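Long-range contact in branched-chain-amino-acid aminotransferase (Pseudomonas sp. UW4, PDB 6JIF), which catalyses the reversible, pyridoxal-phosphate-dependent transfer of amino groups between branched-chain amino acids and 2-oxo acids: residues Gly67-Met81 with Tyr145-Val159. Sequence-based numbering, arbitrary orientation.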
ATOM      1  N   GLY B  67      -9.836  -4.486  12.895  1.00 19.64           N
ATOM      2  CA  GLY B  67      -9.814  -5.216  11.662  1.00 23.41           C
ATOM      3  C   GLY B  67     -10.051  -4.365  10.441  1.00 22.47           C
ATOM      4  O   GLY B  67     -10.496  -4.925   9.442  1.00 20.76           O
ATOM      5  N   SER B  68      -9.790  -3.048  10.486  1.00 20.37           N
ATOM      6  CA  SER B  68     -10.084  -2.169   9.344  1.00 16.71           C
ATOM      7  C   SER B  68      -9.252  -2.555   8.132  1.00 21.90           C
ATOM      8  O   SER B  68      -8.042  -2.708   8.246  1.00 20.20           O
ATOM      9  CB  SER B  68      -9.815  -0.700   9.662  1.00 19.15           C
ATOM     10  OG  SER B  68     -10.782  -0.221  10.572  1.00 17.91           O
ATOM     11  N   THR B  69      -9.897  -2.692   6.958  1.00 16.47           N
ATOM     12  CA  THR B  69      -9.081  -2.991   5.789  1.00 15.14           C
ATOM     13  C   THR B  69      -8.087  -1.870   5.498  1.00 16.83           C
ATOM     14  O   THR B  69      -7.080  -2.109   4.830  1.00 16.59           O
ATOM     15  CB  THR B  69      -9.922  -3.231   4.548  1.00 14.97           C
ATOM     16  OG1 THR B  69     -10.661  -2.053   4.246  1.00 15.75           O
ATOM     17  CG2 THR B  69     -10.866  -4.494   4.703  1.00 15.69           C
ATOM     18  N   ALA B  70      -8.373  -0.641   5.926  1.00 14.41           N
ATOM     19  CA  ALA B  70      -7.430   0.429   5.679  1.00 13.97           C
ATOM     20  C   ALA B  70      -6.128   0.179   6.405  1.00 16.86           C
ATOM     21  O   ALA B  70      -5.118   0.742   5.981  1.00 17.53           O
ATOM     22  CB  ALA B  70      -8.009   1.762   6.121  1.00 15.63           C
ATOM     23  N   LEU B  71      -6.153  -0.602   7.490  1.00 15.51           N
ATOM     24  CA  LEU B  71      -4.974  -0.860   8.324  1.00 15.40           C
ATOM     25  C   LEU B  71      -4.316  -2.190   8.016  1.00 22.31           C
ATOM     26  O   LEU B  71      -3.145  -2.378   8.364  1.00 17.76           O
ATOM     27  CB  LEU B  71      -5.306  -0.818   9.836  1.00 16.17           C
ATOM     28  CG  LEU B  71      -5.830   0.550  10.350  1.00 16.41           C
ATOM     29  CD1 LEU B  71      -6.366   0.324  11.760  1.00 19.20           C
ATOM     30  CD2 LEU B  71      -4.776   1.713  10.294  1.00 19.92           C
ATOM     31  N   HIS B  72      -5.019  -3.115   7.374  1.00 17.06           N
ATOM     32  CA  HIS B  72      -4.460  -4.419   7.074  1.00 18.94           C
ATOM     33  C   HIS B  72      -4.184  -4.625   5.607  1.00 16.20           C
ATOM     34  O   HIS B  72      -3.219  -5.275   5.276  1.00 18.14           O
ATOM     35  CB  HIS B  72      -5.407  -5.533   7.512  1.00 20.30           C
ATOM     36  CG  HIS B  72      -5.527  -5.632   8.992  1.00 21.92           C
ATOM     37  ND1 HIS B  72      -4.869  -6.599   9.710  1.00 20.15           N
ATOM     38  CD2 HIS B  72      -6.124  -4.821   9.895  1.00 20.12           C
ATOM     39  CE1 HIS B  72      -5.110  -6.426  10.998  1.00 23.45           C
ATOM     40  NE2 HIS B  72      -5.856  -5.344  11.136  1.00 22.90           N
ATOM     41  N   TYR B  73      -5.061  -4.130   4.733  1.00 16.47           N
ATOM     42  CA  TYR B  73      -4.966  -4.442   3.306  1.00 14.66           C
ATOM     43  C   TYR B  73      -4.852  -3.177   2.464  1.00 18.63           C
ATOM     44  O   TYR B  73      -5.196  -3.190   1.267  1.00 15.41           O
ATOM     45  CB  TYR B  73      -6.175  -5.291   2.883  1.00 15.38           C
ATOM     46  CG  TYR B  73      -6.309  -6.534   3.699  1.00 15.65           C
ATOM     47  CD1 TYR B  73      -5.373  -7.574   3.610  1.00 20.80           C
ATOM     48  CD2 TYR B  73      -7.396  -6.706   4.540  1.00 21.07           C
ATOM     49  CE1 TYR B  73      -5.540  -8.737   4.338  1.00 20.39           C
ATOM     50  CE2 TYR B  73      -7.543  -7.865   5.319  1.00 18.02           C
ATOM     51  CZ  TYR B  73      -6.650  -8.872   5.194  1.00 21.15           C
ATOM     52  OH  TYR B  73      -6.801 -10.018   5.938  1.00 23.38           O
ATOM     53  N   GLY B  74      -4.348  -2.084   3.056  1.00 14.47           N
ATOM     54  CA  GLY B  74      -4.033  -0.937   2.230  1.00 13.45           C
ATOM     55  C   GLY B  74      -5.209  -0.275   1.573  1.00 18.31           C
ATOM     56  O   GLY B  74      -5.010   0.424   0.586  1.00 16.46           O
ATOM     57  N   GLN B  75      -6.445  -0.458   2.100  1.00 14.57           N
ATOM     58  CA  GLN B  75      -7.608   0.072   1.372  1.00 15.40           C
ATOM     59  C   GLN B  75      -7.815   1.529   1.790  1.00 15.17           C
ATOM     60  O   GLN B  75      -8.592   1.838   2.700  1.00 14.55           O
ATOM     61  CB  GLN B  75      -8.853  -0.773   1.626  1.00 14.30           C
ATOM     62  CG  GLN B  75      -9.811  -0.490   0.570  1.00 19.99           C
ATOM     63  CD  GLN B  75     -11.091  -1.302   0.677  1.00 21.63           C
ATOM     64  OE1 GLN B  75     -11.481  -1.758   1.757  1.00 17.57           O
ATOM     65  NE2 GLN B  75     -11.752  -1.477  -0.452  1.00 14.48           N
ATOM     66  N   GLN B  76      -7.121   2.422   1.097  1.00 13.56           N
ATOM     67  CA  GLN B  76      -7.014   3.822   1.494  1.00 12.21           C
ATOM     68  C   GLN B  76      -6.608   4.627   0.275  1.00 13.46           C
ATOM     69  O   GLN B  76      -5.822   4.152  -0.562  1.00 18.19           O
ATOM     70  CB  GLN B  76      -5.931   4.016   2.589  1.00 12.89           C
ATOM     71  CG  GLN B  76      -4.558   3.585   2.168  1.00 13.74           C
ATOM     72  CD  GLN B  76      -3.602   3.556   3.343  1.00 15.37           C
ATOM     73  OE1 GLN B  76      -2.601   4.278   3.358  1.00 14.53           O
ATOM     74  NE2 GLN B  76      -3.902   2.760   4.344  1.00 14.31           N
ATOM     75  N   CYS B  77      -7.087   5.862   0.226  1.00 14.20           N
ATOM     76  CA  CYS B  77      -6.666   6.808  -0.808  1.00 15.58           C
ATOM     77  C   CYS B  77      -6.789   8.224  -0.267  1.00 16.44           C
ATOM     78  O   CYS B  77      -7.534   8.477   0.699  1.00 14.43           O
ATOM     79  CB  CYS B  77      -7.456   6.664  -2.111  1.00 16.75           C
ATOM     80  SG  CYS B  77      -9.176   7.237  -2.052  1.00 21.46           S
ATOM     81  N   PHE B  78      -6.038   9.148  -0.876  1.00 16.58           N
ATOM     82  CA  PHE B  78      -6.169  10.519  -0.409  1.00 16.55           C
ATOM     83  C   PHE B  78      -5.996  11.536  -1.539  1.00 15.81           C
ATOM     84  O   PHE B  78      -5.598  11.212  -2.660  1.00 15.74           O
ATOM     85  CB  PHE B  78      -5.185  10.796   0.750  1.00 13.45           C
ATOM     86  CG  PHE B  78      -3.727  10.937   0.339  1.00 16.81           C
ATOM     87  CD1 PHE B  78      -3.185  12.149  -0.090  1.00 14.91           C
ATOM     88  CD2 PHE B  78      -2.901   9.837   0.378  1.00 20.78           C
ATOM     89  CE1 PHE B  78      -1.831  12.245  -0.414  1.00 15.70           C
ATOM     90  CE2 PHE B  78      -1.524   9.945   0.057  1.00 23.96           C
ATOM     91  CZ  PHE B  78      -1.021  11.099  -0.365  1.00 19.21           C
ATOM     92  N   GLU B  79      -6.328  12.786  -1.221  1.00 11.59           N
ATOM     93  CA  GLU B  79      -6.173  13.905  -2.139  1.00 11.67           C
ATOM     94  C   GLU B  79      -5.446  15.046  -1.413  1.00 16.26           C
ATOM     95  O   GLU B  79      -5.262  15.040  -0.195  1.00 15.36           O
ATOM     96  CB  GLU B  79      -7.531  14.410  -2.668  1.00 15.83           C
ATOM     97  CG  GLU B  79      -8.058  13.588  -3.903  1.00 16.02           C
ATOM     98  CD  GLU B  79      -7.086  13.647  -5.074  1.00 17.94           C
ATOM     99  OE1 GLU B  79      -6.366  14.688  -5.191  1.00 17.88           O
ATOM    100  OE2 GLU B  79      -6.960  12.631  -5.800  1.00 18.59           O
ATOM    101  N   GLY B  80      -5.095  16.063  -2.180  1.00 15.79           N
ATOM    102  CA  GLY B  80      -4.434  17.248  -1.601  1.00 16.33           C
ATOM    103  C   GLY B  80      -4.768  18.458  -2.446  1.00 17.37           C
ATOM    104  O   GLY B  80      -4.607  18.421  -3.674  1.00 14.06           O
ATOM    105  N   MET B  81      -5.258  19.529  -1.822  1.00 14.91           N
ATOM    106  CA  MET B  81      -5.564  20.758  -2.571  1.00 20.17           C
ATOM    107  C   MET B  81      -5.355  21.966  -1.655  1.00 18.02           C
ATOM    108  O   MET B  81      -5.289  21.829  -0.433  1.00 20.26           O
ATOM    109  CB  MET B  81      -7.002  20.763  -3.104  1.00 17.79           C
ATOM    110  CG  MET B  81      -7.977  20.956  -1.941  1.00 21.26           C
ATOM    111  SD  MET B  81      -9.632  20.510  -2.348  1.00 30.58           S
ATOM    112  CE  MET B  81      -9.280  18.768  -2.523  1.00 22.19           C
ATOM    113  N   TYR B 145      -4.062  24.009   3.363  1.00 17.22           N
ATOM    114  CA  TYR B 145      -4.024  22.735   2.670  1.00 20.86           C
ATOM    115  C   TYR B 145      -5.145  21.866   3.192  1.00 16.74           C
ATOM    116  O   TYR B 145      -5.375  21.816   4.399  1.00 19.42           O
ATOM    117  CB  TYR B 145      -2.686  22.060   2.907  1.00 17.49           C
ATOM    118  CG  TYR B 145      -2.475  20.728   2.227  1.00 18.91           C
ATOM    119  CD1 TYR B 145      -2.075  20.657   0.909  1.00 19.54           C
ATOM    120  CD2 TYR B 145      -2.626  19.552   2.935  1.00 22.00           C
ATOM    121  CE1 TYR B 145      -1.851  19.412   0.295  1.00 21.49           C
ATOM    122  CE2 TYR B 145      -2.435  18.327   2.350  1.00 20.93           C
ATOM    123  CZ  TYR B 145      -2.035  18.255   1.042  1.00 23.78           C
ATOM    124  OH  TYR B 145      -1.796  16.998   0.479  1.00 21.20           O
ATOM    125  N   LEU B 146      -5.862  21.232   2.273  1.00 13.69           N
ATOM    126  CA  LEU B 146      -6.913  20.278   2.592  1.00 14.78           C
ATOM    127  C   LEU B 146      -6.452  18.887   2.192  1.00 16.78           C
ATOM    128  O   LEU B 146      -5.987  18.705   1.057  1.00 13.66           O
ATOM    129  CB  LEU B 146      -8.189  20.603   1.829  1.00 15.43           C
ATOM    130  CG  LEU B 146      -9.163  21.550   2.505  1.00 22.78           C
ATOM    131  CD1 LEU B 146      -8.449  22.848   2.717  1.00 21.26           C
ATOM    132  CD2 LEU B 146     -10.420  21.730   1.564  1.00 19.22           C
ATOM    133  N   ARG B 147      -6.670  17.912   3.101  1.00 16.87           N
ATOM    134  CA  ARG B 147      -6.380  16.495   2.954  1.00 15.07           C
ATOM    135  C   ARG B 147      -7.681  15.681   3.050  1.00 17.21           C
ATOM    136  O   ARG B 147      -8.087  15.258   4.160  1.00 16.80           O
ATOM    137  CB  ARG B 147      -5.356  16.055   4.012  1.00 16.97           C
ATOM    138  CG  ARG B 147      -5.090  14.536   4.088  1.00 19.05           C
ATOM    139  CD  ARG B 147      -4.654  13.957   2.752  1.00 14.89           C
ATOM    140  NE  ARG B 147      -3.394  14.564   2.299  1.00 16.27           N
ATOM    141  CZ  ARG B 147      -2.161  14.081   2.531  1.00 19.81           C
ATOM    142  NH1 ARG B 147      -1.966  12.985   3.233  1.00 15.44           N
ATOM    143  NH2 ARG B 147      -1.090  14.727   2.062  1.00 19.78           N
ATOM    144  N   PRO B 148      -8.392  15.482   1.940  1.00 17.51           N
ATOM    145  CA  PRO B 148      -9.474  14.476   1.926  1.00 12.99           C
ATOM    146  C   PRO B 148      -8.884  13.088   1.802  1.00 14.00           C
ATOM    147  O   PRO B 148      -7.821  12.900   1.215  1.00 17.64           O
ATOM    148  CB  PRO B 148     -10.300  14.795   0.669  1.00 15.26           C
ATOM    149  CG  PRO B 148      -9.789  16.194   0.183  1.00 13.59           C
ATOM    150  CD  PRO B 148      -8.352  16.283   0.701  1.00 15.21           C
ATOM    151  N   PHE B 149      -9.623  12.106   2.343  1.00 16.56           N
ATOM    152  CA  PHE B 149      -9.197  10.719   2.238  1.00 16.01           C
ATOM    153  C   PHE B 149     -10.396   9.811   2.488  1.00 16.85           C
ATOM    154  O   PHE B 149     -11.349  10.182   3.167  1.00 16.13           O
ATOM    155  CB  PHE B 149      -8.047  10.385   3.208  1.00 15.93           C
ATOM    156  CG  PHE B 149      -8.341  10.630   4.690  1.00 20.84           C
ATOM    157  CD1 PHE B 149      -8.367  11.913   5.226  1.00 14.34           C
ATOM    158  CD2 PHE B 149      -8.501   9.550   5.561  1.00 27.28           C
ATOM    159  CE1 PHE B 149      -8.598  12.103   6.582  1.00 22.73           C
ATOM    160  CE2 PHE B 149      -8.759   9.732   6.943  1.00 26.38           C
ATOM    161  CZ  PHE B 149      -8.785  11.019   7.446  1.00 24.47           C
ATOM    162  N   VAL B 150     -10.330   8.638   1.888  1.00 17.65           N
ATOM    163  CA  VAL B 150     -11.349   7.614   2.054  1.00 15.39           C
ATOM    164  C   VAL B 150     -10.628   6.342   2.525  1.00 13.95           C
ATOM    165  O   VAL B 150      -9.561   6.001   2.002  1.00 16.39           O
ATOM    166  CB  VAL B 150     -12.115   7.347   0.754  1.00 12.52           C
ATOM    167  CG1 VAL B 150     -13.165   6.237   0.989  1.00 17.51           C
ATOM    168  CG2 VAL B 150     -12.804   8.628   0.280  1.00 21.29           C
ATOM    169  N   ILE B 151     -11.186   5.683   3.555  1.00 14.32           N
ATOM    170  CA  ILE B 151     -10.520   4.524   4.149  1.00 14.54           C
ATOM    171  C   ILE B 151     -11.550   3.426   4.462  1.00 18.91           C
ATOM    172  O   ILE B 151     -12.660   3.731   4.901  1.00 16.90           O
ATOM    173  CB  ILE B 151      -9.748   4.916   5.426  1.00 19.18           C
ATOM    174  CG1 ILE B 151     -10.636   5.592   6.450  1.00 13.89           C
ATOM    175  CG2 ILE B 151      -8.467   5.694   5.107  1.00 16.50           C
ATOM    176  CD1 ILE B 151      -9.979   5.533   7.825  1.00 18.33           C
ATOM    177  N   GLY B 152     -11.148   2.157   4.297  1.00 17.26           N
ATOM    178  CA  GLY B 152     -12.003   1.008   4.641  1.00 19.04           C
ATOM    179  C   GLY B 152     -11.947   0.723   6.129  1.00 17.49           C
ATOM    180  O   GLY B 152     -10.867   0.604   6.711  1.00 18.06           O
ATOM    181  N   VAL B 153     -13.114   0.618   6.754  1.00 16.04           N
ATOM    182  CA  VAL B 153     -13.232   0.444   8.197  1.00 23.14           C
ATOM    183  C   VAL B 153     -14.320  -0.586   8.495  1.00 18.22           C
ATOM    184  O   VAL B 153     -14.970  -1.142   7.595  1.00 20.87           O
ATOM    185  CB  VAL B 153     -13.537   1.780   8.921  1.00 17.83           C
ATOM    186  CG1 VAL B 153     -12.438   2.892   8.567  1.00 16.53           C
ATOM    187  CG2 VAL B 153     -14.913   2.269   8.590  1.00 21.60           C
ATOM    188  N   GLY B 154     -14.522  -0.823   9.786  1.00 22.51           N
ATOM    189  CA  GLY B 154     -15.422  -1.855  10.264  1.00 24.01           C
ATOM    190  C   GLY B 154     -14.676  -3.166  10.484  1.00 22.14           C
ATOM    191  O   GLY B 154     -13.585  -3.386   9.963  1.00 25.33           O
ATOM    192  N   ASP B 155     -15.291  -4.047  11.275  1.00 26.44           N
ATOM    193  CA  ASP B 155     -14.722  -5.365  11.557  1.00 20.83           C
ATOM    194  C   ASP B 155     -14.584  -6.207  10.297  1.00 24.58           C
ATOM    195  O   ASP B 155     -15.576  -6.465   9.601  1.00 27.00           O
ATOM    196  CB  ASP B 155     -15.596  -6.132  12.521  1.00 27.08           C
ATOM    197  CG  ASP B 155     -15.700  -5.507  13.893  1.00 28.47           C
ATOM    198  OD1 ASP B 155     -14.969  -4.547  14.220  1.00 27.98           O
ATOM    199  OD2 ASP B 155     -16.522  -6.056  14.673  1.00 30.31           O
ATOM    200  N   ASN B 156     -13.385  -6.749  10.083  1.00 25.78           N
ATOM    201  CA  ASN B 156     -13.126  -7.623   8.948  1.00 26.62           C
ATOM    202  C   ASN B 156     -11.877  -8.462   9.174  1.00 23.75           C
ATOM    203  O   ASN B 156     -10.948  -8.051   9.871  1.00 26.60           O
ATOM    204  CB  ASN B 156     -12.944  -6.813   7.652  1.00 22.02           C
ATOM    205  CG  ASN B 156     -12.668  -7.707   6.477  1.00 25.99           C
ATOM    206  OD1 ASN B 156     -13.559  -8.419   6.040  1.00 23.83           O
ATOM    207  ND2 ASN B 156     -11.415  -7.719   5.984  1.00 25.11           N
ATOM    208  N   ILE B 157     -11.838  -9.621   8.524  1.00 26.74           N
ATOM    209  CA  ILE B 157     -10.592 -10.342   8.287  1.00 21.71           C
ATOM    210  C   ILE B 157     -10.688 -11.012   6.916  1.00 29.11           C
ATOM    211  O   ILE B 157     -11.755 -11.506   6.522  1.00 25.67           O
ATOM    212  CB  ILE B 157     -10.282 -11.370   9.396  1.00 21.91           C
ATOM    213  CG1 ILE B 157      -8.820 -11.755   9.379  1.00 24.62           C
ATOM    214  CG2 ILE B 157     -11.102 -12.630   9.262  1.00 24.57           C
ATOM    215  CD1 ILE B 157      -8.074 -10.974  10.354  1.00 32.03           C
ATOM    216  N   GLY B 158      -9.545 -11.095   6.222  1.00 22.90           N
ATOM    217  CA  GLY B 158      -9.522 -11.700   4.896  1.00 23.05           C
ATOM    218  C   GLY B 158      -9.617 -10.651   3.827  1.00 26.64           C
ATOM    219  O   GLY B 158     -10.416  -9.714   3.929  1.00 19.32           O
ATOM    220  N   VAL B 159      -8.761 -10.739   2.808  1.00 28.65           N
ATOM    221  CA  VAL B 159      -8.661  -9.608   1.894  1.00 26.74           C
ATOM    222  C   VAL B 159      -9.948  -9.510   1.063  1.00 24.15           C
ATOM    223  O   VAL B 159     -10.292 -10.418   0.307  1.00 26.96           O
ATOM    224  CB  VAL B 159      -7.392  -9.734   1.035  1.00 30.01           C
ATOM    225  CG1 VAL B 159      -7.301 -11.112   0.431  1.00 30.56           C
ATOM    226  CG2 VAL B 159      -7.322  -8.621   0.005  1.00 28.04           C
TER
HETATM  227  O   HOH W   1      -9.498  -5.948   7.272  1.00 23.07           O
HETATM  228  O   HOH W   2     -12.760  -3.209   7.256  1.00 18.02           O
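The guanidinium of Arg147 lies flat on the ring of Phe78, centres 4.0 Å apart and planes at 22°, a cation-pi stack suited to a long, cationic side chain. Arg147 leaves with CG anti to the backbone N (chi1 173°), then bends at chi2 and chi3, which folds its head back over the ring. At the guanidinium edge Arg147 NH2 gives a straight bond to Tyr145 OH (2.9 Å), fixing the rotation of the plane. On the other face of the sheet, Met81 CE meets Pro148 CG at 3.8 Å, a flexible thioether fitted against a rigid ring, and helix 117-130 packs over both. Strands 76-78 and 145-153 are antiparallel neighbours in the small-domain sheet of this class IV (fold-type IV) aminotransferase, zipped by pairs such as Cys77 with Val150; Glu79, near the bound pyridoxal phosphate, is held by Asn99 and by a salt bridge to Arg102. Beyond Gly152, where a side chain would strike Thr69 OG1, side-chain packing is partly replaced by two bridging waters, and the chain reaches solvent at Asp155 and Val159: one water links Gly67 O to Asn156 ND2, another Thr69 N to Gly154 O. Here Tyr73 takes Val159 CA over its ring centre (3.9 Å), while its OH accepts from Gly158 N (3.0 Å) and bonds Arg147 of the second subunit. A leucine in its place would probably leave Gly158 N and that arginine without their shared oxygen and deprive Val159 CA of the aromatic face it rests on.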